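Local atomic coordinates of putative two-component sensor histidine kinase protein (Sinorhizobium meliloti, PDB entry 3HCY), a protein that probably transfers phosphate from ATP to a protein histidine as a two-component sensor kinase, of which this chain is a GAF domain. Residues P64-D73 and V86-P97; N20-L28 and R36-S44. All blocks are in the same frame, centred on the assembly; numbering follows the deposited sequence.

Contact 1. Residues P64-D73 and V86-P97; sequences PEPIFVENVD and VGEGIAALGFFP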
loop_
_atom_site.group_PDB
_atom_site.type_symbol
_atom_site.label_atom_id
_atom_site.label_comp_id
_atom_site.label_asym_id
_atom_site.label_seq_id
_atom_site.Cartn_x
_atom_site.Cartn_y
_atom_site.Cartn_z
ATOM N N PRO A 64 10.101 -10.705 -12.423
ATOM C CA PRO A 64 8.718 -11.167 -12.468
ATOM C C PRO A 64 7.659 -10.134 -12.773
ATOM O O PRO A 64 7.669 -9.045 -12.243
ATOM C CB PRO A 64 8.501 -11.658 -11.053
ATOM C CG PRO A 64 9.303 -10.709 -10.228
ATOM C CD PRO A 64 10.439 -10.199 -11.085
ATOM N N GLU A 65 6.724 -10.543 -13.610
ATOM C CA GLU A 65 5.590 -9.731 -14.008
ATOM C C GLU A 65 4.297 -10.299 -13.423
ATOM O O GLU A 65 4.218 -11.469 -13.073
ATOM C CB GLU A 65 5.429 -9.738 -15.537
ATOM C CG GLU A 65 6.717 -9.604 -16.342
ATOM C CD GLU A 65 7.361 -8.215 -16.281
ATOM O OE1 GLU A 65 6.785 -7.278 -15.680
ATOM O OE2 GLU A 65 8.457 -8.068 -16.874
ATOM N N PRO A 66 3.252 -9.479 -13.385
ATOM C CA PRO A 66 1.970 -10.015 -13.019
ATOM C C PRO A 66 1.457 -11.040 -14.032
ATOM O O PRO A 66 1.766 -10.958 -15.222
ATOM C CB PRO A 66 1.085 -8.767 -13.007
ATOM C CG PRO A 66 2.048 -7.611 -12.825
ATOM C CD PRO A 66 3.183 -8.033 -13.661
ATOM N N ILE A 67 0.699 -12.013 -13.557
ATOM C CA ILE A 67 0.120 -13.035 -14.420
ATOM C C ILE A 67 -1.391 -12.952 -14.254
ATOM O O ILE A 67 -1.874 -12.840 -13.138
ATOM C CB ILE A 67 0.598 -14.508 -14.036
ATOM C CG1 ILE A 67 2.148 -14.681 -14.036
ATOM C CG2 ILE A 67 -0.079 -15.559 -14.920
ATOM C CD1 ILE A 67 2.995 -13.684 -14.974
ATOM N N PHE A 68 -2.146 -13.013 -15.346
ATOM C CA PHE A 68 -3.604 -12.946 -15.245
ATOM C C PHE A 68 -4.197 -14.176 -15.836
ATOM O O PHE A 68 -3.661 -14.689 -16.791
ATOM C CB PHE A 68 -4.111 -11.691 -15.930
ATOM C CG PHE A 68 -3.452 -10.495 -15.422
ATOM C CD1 PHE A 68 -3.832 -9.949 -14.239
ATOM C CD2 PHE A 68 -2.356 -9.985 -16.032
ATOM C CE1 PHE A 68 -3.160 -8.827 -13.700
ATOM C CE2 PHE A 68 -1.683 -8.882 -15.514
ATOM C CZ PHE A 68 -2.086 -8.309 -14.344
ATOM N N VAL A 69 -5.276 -14.661 -15.234
ATOM C CA VAL A 69 -6.051 -15.796 -15.726
ATOM C C VAL A 69 -7.527 -15.384 -15.717
ATOM O O VAL A 69 -8.199 -15.328 -14.685
ATOM C CB VAL A 69 -5.848 -17.022 -14.827
ATOM C CG1 VAL A 69 -6.880 -18.121 -15.134
ATOM C CG2 VAL A 69 -4.429 -17.525 -14.924
ATOM N N GLU A 70 -8.045 -15.121 -16.889
ATOM C CA GLU A 70 -9.362 -14.518 -17.016
ATOM C C GLU A 70 -10.475 -15.528 -16.917
ATOM O O GLU A 70 -11.557 -15.206 -16.430
ATOM C CB GLU A 70 -9.454 -13.777 -18.345
ATOM C CG GLU A 70 -8.531 -12.590 -18.350
ATOM C CD GLU A 70 -8.530 -11.872 -19.655
ATOM O OE1 GLU A 70 -9.124 -12.429 -20.639
ATOM O OE2 GLU A 70 -7.921 -10.762 -19.690
ATOM N N ASN A 71 -10.209 -16.726 -17.437
ATOM C CA ASN A 71 -11.103 -17.866 -17.303
ATOM C C ASN A 71 -10.262 -19.053 -17.037
ATOM O O ASN A 71 -9.339 -19.325 -17.810
ATOM C CB ASN A 71 -11.849 -18.108 -18.579
ATOM C CG ASN A 71 -13.078 -18.907 -18.367
ATOM O OD1 ASN A 71 -13.051 -19.972 -17.733
ATOM N ND2 ASN A 71 -14.191 -18.414 -18.909
ATOM N N VAL A 72 -10.579 -19.753 -15.956
ATOM C CA VAL A 72 -9.789 -20.900 -15.551
ATOM C C VAL A 72 -9.856 -21.928 -16.641
ATOM O O VAL A 72 -8.840 -22.592 -16.931
ATOM C CB VAL A 72 -10.304 -21.660 -14.321
ATOM C CG1 VAL A 72 -9.141 -22.400 -13.679
ATOM C CG2 VAL A 72 -10.933 -20.776 -13.355
ATOM N N ASP A 73 -11.048 -22.086 -17.214
ATOM C CA ASP A 73 -11.273 -23.134 -18.176
ATOM C C ASP A 73 -10.384 -22.975 -19.345
ATOM O O ASP A 73 -10.062 -23.935 -20.000
ATOM C CB ASP A 73 -12.708 -23.130 -18.649
ATOM C CG ASP A 73 -13.673 -23.535 -17.542
ATOM O OD1 ASP A 73 -13.318 -24.487 -16.790
ATOM O OD2 ASP A 73 -14.771 -22.903 -17.427
ATOM N N VAL A 86 -11.453 -24.651 -9.547
ATOM C CA VAL A 86 -12.854 -24.672 -9.832
ATOM C C VAL A 86 -13.640 -25.281 -8.659
ATOM O O VAL A 86 -14.635 -24.732 -8.233
ATOM C CB VAL A 86 -13.192 -25.284 -11.280
ATOM C CG1 VAL A 86 -14.624 -25.389 -11.468
ATOM C CG2 VAL A 86 -12.467 -24.565 -12.391
ATOM N N GLY A 87 -13.161 -26.341 -8.048
ATOM C CA GLY A 87 -13.910 -26.880 -6.931
ATOM C C GLY A 87 -14.023 -25.936 -5.764
ATOM O O GLY A 87 -14.977 -26.036 -4.962
ATOM N N GLU A 88 -13.045 -25.038 -5.652
ATOM C CA GLU A 88 -13.112 -23.953 -4.664
ATOM C C GLU A 88 -14.152 -22.935 -5.050
ATOM O O GLU A 88 -14.621 -22.166 -4.216
ATOM C CB GLU A 88 -11.742 -23.262 -4.515
ATOM C CG GLU A 88 -11.649 -22.071 -3.508
ATOM C CD GLU A 88 -11.941 -22.445 -2.073
ATOM O OE1 GLU A 88 -11.753 -23.618 -1.754
ATOM O OE2 GLU A 88 -12.373 -21.579 -1.272
ATOM N N GLY A 89 -14.542 -22.932 -6.315
ATOM C CA GLY A 89 -15.546 -21.995 -6.785
ATOM C C GLY A 89 -14.987 -20.774 -7.494
ATOM O O GLY A 89 -15.750 -19.843 -7.718
ATOM N N ILE A 90 -13.691 -20.786 -7.859
ATOM C CA ILE A 90 -12.985 -19.640 -8.486
ATOM C C ILE A 90 -12.906 -19.790 -10.025
ATOM O O ILE A 90 -12.632 -20.895 -10.521
ATOM C CB ILE A 90 -11.526 -19.558 -7.959
ATOM C CG1 ILE A 90 -11.518 -19.171 -6.486
ATOM C CG2 ILE A 90 -10.610 -18.654 -8.844
ATOM C CD1 ILE A 90 -10.355 -19.824 -5.704
ATOM N N ALA A 91 -13.117 -18.687 -10.762
ATOM C CA ALA A 91 -13.128 -18.646 -12.236
ATOM C C ALA A 91 -11.945 -17.814 -12.814
ATOM O O ALA A 91 -11.556 -17.962 -13.980
ATOM C CB ALA A 91 -14.478 -18.040 -12.716
ATOM N N ALA A 92 -11.408 -16.892 -12.027
ATOM C CA ALA A 92 -10.435 -15.988 -12.547
ATOM C C ALA A 92 -9.476 -15.626 -11.428
ATOM O O ALA A 92 -9.856 -15.613 -10.258
ATOM C CB ALA A 92 -11.117 -14.768 -13.118
ATOM N N LEU A 93 -8.213 -15.395 -11.782
ATOM C CA LEU A 93 -7.227 -15.042 -10.778
ATOM C C LEU A 93 -6.092 -14.142 -11.298
ATOM O O LEU A 93 -5.713 -14.135 -12.489
ATOM C CB LEU A 93 -6.626 -16.291 -10.114
ATOM C CG LEU A 93 -7.136 -17.741 -10.262
ATOM C CD1 LEU A 93 -7.093 -18.243 -11.723
ATOM C CD2 LEU A 93 -6.303 -18.656 -9.348
ATOM N N GLY A 94 -5.551 -13.396 -10.341
ATOM C CA GLY A 94 -4.495 -12.427 -10.587
ATOM C C GLY A 94 -3.360 -12.690 -9.632
ATOM O O GLY A 94 -3.566 -12.738 -8.416
ATOM N N PHE A 95 -2.173 -12.862 -10.195
ATOM C CA PHE A 95 -0.966 -13.046 -9.416
ATOM C C PHE A 95 -0.043 -11.827 -9.511
ATOM O O PHE A 95 0.419 -11.492 -10.575
ATOM C CB PHE A 95 -0.142 -14.217 -9.941
ATOM C CG PHE A 95 -0.889 -15.510 -10.109
ATOM C CD1 PHE A 95 -0.616 -16.589 -9.268
ATOM C CD2 PHE A 95 -1.775 -15.695 -11.180
ATOM C CE1 PHE A 95 -1.247 -17.799 -9.449
ATOM C CE2 PHE A 95 -2.417 -16.914 -11.368
ATOM C CZ PHE A 95 -2.156 -17.957 -10.506
ATOM N N PHE A 96 0.254 -11.215 -8.381
ATOM C CA PHE A 96 1.104 -10.062 -8.331
ATOM C C PHE A 96 2.244 -10.385 -7.396
ATOM O O PHE A 96 2.012 -10.633 -6.229
ATOM C CB PHE A 96 0.336 -8.865 -7.813
ATOM C CG PHE A 96 -0.973 -8.667 -8.497
ATOM C CD1 PHE A 96 -1.054 -7.904 -9.645
ATOM C CD2 PHE A 96 -2.124 -9.304 -8.022
ATOM C CE1 PHE A 96 -2.254 -7.753 -10.287
ATOM C CE2 PHE A 96 -3.344 -9.155 -8.660
ATOM C CZ PHE A 96 -3.407 -8.385 -9.792
ATOM N N PRO A 97 3.467 -10.422 -7.930
ATOM C CA PRO A 97 4.672 -10.767 -7.248
ATOM C C PRO A 97 4.985 -9.849 -6.102
ATOM O O PRO A 97 4.786 -8.673 -6.233
ATOM C CB PRO A 97 5.760 -10.557 -8.323
ATOM C CG PRO A 97 5.104 -10.464 -9.609
ATOM C CD PRO A 97 3.643 -10.407 -9.400
#
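V69 and L93 run abreast in the same direction, with V69 CG1 3.4 Å from L93 CD1. They form one hydrogen-bonded antiparallel pair, I67 and F95 another: F95 N reaches I67 O at 3.0 Å with an N-H...O angle of 177°, and V69 N reaches L93 O at 2.8 Å. On the face of V69 and L93 the packing is close. The F95 ring turns its edge to I67 O and, through CE2, to V69 CG2 (4.1 Å); a chi1 of -52°, CG anti to the carbonyl carbon, sends it slantwise across to both. Beta-branched I67 and V69 suit this extended backbone. Buried V72 packs its CB against V86 CG2 (4.1 Å), and its N makes a weak bond to A91 O. On the other face, the side chains of F68 and F96 cross at about a right angle, F68 CE1 being 3.7 Å from F96 CE1; G94, paired with F68 and two residues before F96, adds no side chain there. The periphery is looser: E65 and E70, both exposed, have CB turned away from the other strand. N71 OD1 closes an Asx turn. Helix 120-146 covers the phenylalanine face through I123 and A126, while strand 104-112 flanks 92-97, leaving 67-69 as an outermost strand of this chain's sheet.

Contact 2. Residues N20-L28 and R36-S44; sequences NCDRASILL and RFVAARGLS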
loop_
_atom_site.group_PDB
_atom_site.type_symbol
_atom_site.label_atom_id
_atom_site.label_comp_id
_atom_site.label_asym_id
_atom_site.label_seq_id
_atom_site.Cartn_x
_atom_site.Cartn_y
_atom_site.Cartn_z
ATOM N N ASN A 20 -12.373 -4.377 -5.486
ATOM C CA ASN A 20 -13.643 -5.094 -5.729
ATOM C C ASN A 20 -13.576 -6.513 -6.496
ATOM O O ASN A 20 -14.239 -6.751 -7.529
ATOM C CB ASN A 20 -14.628 -4.185 -6.482
ATOM C CG ASN A 20 -15.994 -4.841 -6.617
ATOM O OD1 ASN A 20 -16.136 -6.081 -6.498
ATOM N ND2 ASN A 20 -17.038 -3.996 -6.776
ATOM N N CYS A 21 -12.758 -7.428 -5.972
ATOM C CA CYS A 21 -12.693 -8.796 -6.413
ATOM C C CYS A 21 -13.408 -9.591 -5.332
ATOM O O CYS A 21 -13.905 -9.018 -4.367
ATOM C CB CYS A 21 -11.222 -9.222 -6.545
ATOM S SG CYS A 21 -10.150 -8.787 -5.079
ATOM N N ASP A 22 -13.434 -10.907 -5.477
ATOM C CA ASP A 22 -14.309 -11.748 -4.691
ATOM C C ASP A 22 -13.703 -12.349 -3.428
ATOM O O ASP A 22 -14.425 -12.656 -2.463
ATOM C CB ASP A 22 -14.817 -12.847 -5.616
ATOM C CG ASP A 22 -15.777 -12.317 -6.618
ATOM O OD1 ASP A 22 -16.287 -11.187 -6.462
ATOM O OD2 ASP A 22 -16.013 -13.068 -7.591
ATOM N N ARG A 23 -12.389 -12.580 -3.520
ATOM C CA ARG A 23 -11.580 -13.196 -2.496
ATOM C C ARG A 23 -10.173 -12.743 -2.818
ATOM O O ARG A 23 -9.915 -12.328 -3.960
ATOM C CB ARG A 23 -11.628 -14.734 -2.539
ATOM C CG ARG A 23 -12.853 -15.403 -3.147
ATOM C CD ARG A 23 -12.582 -16.869 -3.386
ATOM N NE ARG A 23 -13.662 -17.579 -4.066
ATOM C CZ ARG A 23 -14.215 -18.723 -3.633
ATOM N NH1 ARG A 23 -13.792 -19.307 -2.507
ATOM N NH2 ARG A 23 -15.205 -19.311 -4.333
ATOM N N ALA A 24 -9.289 -12.816 -1.826
ATOM C CA ALA A 24 -7.903 -12.438 -1.963
ATOM C C ALA A 24 -6.966 -13.225 -0.955
ATOM O O ALA A 24 -7.423 -13.799 0.060
ATOM C CB ALA A 24 -7.773 -10.940 -1.803
ATOM N N SER A 25 -5.656 -13.268 -1.249
ATOM C CA SER A 25 -4.711 -13.942 -0.352
ATOM C C SER A 25 -3.301 -13.385 -0.452
ATOM O O SER A 25 -2.963 -12.724 -1.451
ATOM C CB SER A 25 -4.655 -15.397 -0.735
ATOM O OG SER A 25 -4.277 -15.525 -2.112
ATOM N N ILE A 26 -2.472 -13.677 0.559
ATOM C CA ILE A 26 -1.024 -13.365 0.488
ATOM C C ILE A 26 -0.253 -14.648 0.750
ATOM O O ILE A 26 -0.597 -15.393 1.677
ATOM C CB ILE A 26 -0.569 -12.262 1.513
ATOM C CG1 ILE A 26 -1.445 -10.985 1.353
ATOM C CG2 ILE A 26 0.940 -11.980 1.358
ATOM C CD1 ILE A 26 -1.632 -10.040 2.572
ATOM N N LEU A 27 0.771 -14.920 -0.063
ATOM C CA LEU A 27 1.600 -16.087 0.164
ATOM C C LEU A 27 3.066 -15.644 0.139
ATOM O O LEU A 27 3.473 -14.749 -0.609
ATOM C CB LEU A 27 1.314 -17.216 -0.874
ATOM C CG LEU A 27 -0.135 -17.699 -1.173
ATOM C CD1 LEU A 27 -0.991 -16.617 -1.920
ATOM C CD2 LEU A 27 -0.234 -19.005 -1.946
ATOM N N LEU A 28 3.868 -16.325 0.937
ATOM C CA LEU A 28 5.293 -16.016 1.047
ATOM C C LEU A 28 6.134 -17.303 0.953
ATOM O O LEU A 28 5.653 -18.388 1.265
ATOM C CB LEU A 28 5.558 -15.277 2.396
ATOM C CG LEU A 28 5.088 -13.809 2.479
ATOM C CD1 LEU A 28 5.523 -13.216 3.756
ATOM C CD2 LEU A 28 5.633 -13.007 1.322
ATOM N N ARG A 36 3.572 -20.337 0.614
ATOM C CA ARG A 36 2.668 -20.617 1.725
ATOM C C ARG A 36 1.740 -19.445 2.038
ATOM O O ARG A 36 2.207 -18.331 2.291
ATOM C CB ARG A 36 3.482 -20.861 2.994
ATOM C CG ARG A 36 4.336 -22.055 2.911
ATOM C CD ARG A 36 4.341 -22.882 4.186
ATOM N NE ARG A 36 4.869 -24.232 3.903
ATOM C CZ ARG A 36 4.176 -25.213 3.337
ATOM N NH1 ARG A 36 2.931 -25.002 2.999
ATOM N NH2 ARG A 36 4.714 -26.408 3.108
ATOM N N PHE A 37 0.445 -19.705 2.097
ATOM C CA PHE A 37 -0.506 -18.709 2.606
ATOM C C PHE A 37 -0.051 -18.207 3.960
ATOM O O PHE A 37 0.486 -19.003 4.676
ATOM C CB PHE A 37 -1.914 -19.297 2.674
ATOM C CG PHE A 37 -2.443 -19.673 1.308
ATOM C CD1 PHE A 37 -3.172 -18.753 0.558
ATOM C CD2 PHE A 37 -2.139 -20.890 0.751
ATOM C CE1 PHE A 37 -3.638 -19.066 -0.714
ATOM C CE2 PHE A 37 -2.578 -21.221 -0.506
ATOM C CZ PHE A 37 -3.339 -20.310 -1.257
ATOM N N VAL A 38 -0.136 -16.882 4.191
ATOM C CA VAL A 38 0.063 -16.209 5.464
ATOM C C VAL A 38 -1.184 -15.388 5.823
ATOM O O VAL A 38 -1.342 -14.895 6.955
ATOM C CB VAL A 38 1.271 -15.230 5.404
ATOM C CG1 VAL A 38 2.501 -15.869 4.662
ATOM C CG2 VAL A 38 0.871 -13.881 4.765
ATOM N N ALA A 39 -2.093 -15.234 4.857
ATOM C CA ALA A 39 -3.359 -14.524 5.106
ATOM C C ALA A 39 -4.296 -14.687 3.947
ATOM O O ALA A 39 -3.820 -14.891 2.809
ATOM C CB ALA A 39 -3.109 -12.995 5.367
ATOM N N ALA A 40 -5.609 -14.570 4.208
ATOM C CA ALA A 40 -6.598 -14.822 3.153
ATOM C C ALA A 40 -8.012 -14.462 3.515
ATOM O O ALA A 40 -8.378 -14.491 4.671
ATOM C CB ALA A 40 -6.528 -16.299 2.707
ATOM N N ARG A 41 -8.815 -14.088 2.521
ATOM C CA ARG A 41 -10.269 -14.245 2.628
ATOM C C ARG A 41 -10.939 -14.408 1.302
ATOM O O ARG A 41 -10.376 -13.988 0.333
ATOM C CB ARG A 41 -10.877 -13.022 3.292
ATOM C CG ARG A 41 -10.358 -11.681 2.967
ATOM C CD ARG A 41 -10.388 -10.854 4.319
ATOM N NE ARG A 41 -10.226 -9.384 4.214
ATOM C CZ ARG A 41 -9.682 -8.575 5.132
ATOM N NH1 ARG A 41 -9.131 -9.025 6.246
ATOM N NH2 ARG A 41 -9.631 -7.286 4.877
ATOM N N GLY A 42 -12.112 -15.002 1.169
ATOM C CA GLY A 42 -12.577 -16.169 1.820
ATOM C C GLY A 42 -12.154 -17.283 0.828
ATOM O O GLY A 42 -12.872 -17.634 -0.082
ATOM N N LEU A 43 -10.894 -17.698 0.945
ATOM C CA LEU A 43 -10.463 -19.015 0.563
ATOM C C LEU A 43 -10.735 -19.920 1.759
ATOM O O LEU A 43 -10.636 -19.501 2.925
ATOM C CB LEU A 43 -8.943 -19.035 0.280
ATOM C CG LEU A 43 -8.516 -18.138 -0.893
ATOM C CD1 LEU A 43 -7.027 -18.247 -1.197
ATOM C CD2 LEU A 43 -9.361 -18.421 -2.145
ATOM N N SER A 44 -11.041 -21.179 1.461
ATOM C CA SER A 44 -11.106 -22.183 2.505
ATOM C C SER A 44 -9.676 -22.741 2.753
ATOM O O SER A 44 -8.799 -22.720 1.859
ATOM C CB SER A 44 -12.031 -23.301 2.077
ATOM O OG SER A 44 -11.358 -24.006 1.066
#
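L27 and F37 run abreast across a non-hydrogen-bonded antiparallel pair, and the leucine is in contact from CB to its tips, first with R36 and then with F37. L27 CB rests 3.5 Å from R36 O; CG comes 3.7 Å from F37 CD1; CD1 lies 3.8 Å from F37 CE1; and CD2 sits over the middle of the ring, 3.4 Å from its centroid, in a CH-pi contact only 12° off the ring normal. A chi1 of -50°, CG anti to the carbonyl carbon, carries the branch over that face. A second neighbour, S25 CB, comes to the edge of the F37 ring; a small residue fits there, and its OG is hydrogen-bonded to Y111. Towards the end of the hairpin at R23, the extended arginine offers NH1 to G42 O at 3.1 Å, tilted 29° from the guanidinium plane, while its NE pairs with D113. I26 and A39 share the other face, under helix 5-19, where Y8 touches A39 and V38. At the bulge, branched V38 sets one methyl against I26 CG2 and the other against L28. V38 and A39 both face I26, so the register slips by one. This is a beta hairpin with a classic bulge, forming one edge of the antiparallel sheet of the GAF domain.

Both contacts are antiparallel strand pairs in one sheet, and each holds an outermost strand of this chain: 67-69 in contact 1, 35-41 in contact 2, with strand 104-112 between their inner partners. Contact 1 is joined through an intervening helix and leans on aromatic and aliphatic packing, its F68 and F96 face lying beneath helix 120-146. Contact 2 is a hairpin with more charge: R41 pairs with D13 of helix 5-19, and R36 with D30. Each mixes buried inner-strand residues with an exposed margin. They meet at E88 of contact 1: its OE2 forms a salt bridge with R23 NH1 (2.9 Å) and its OE1 a probable hydrogen bond with S44 OG, both of contact 2.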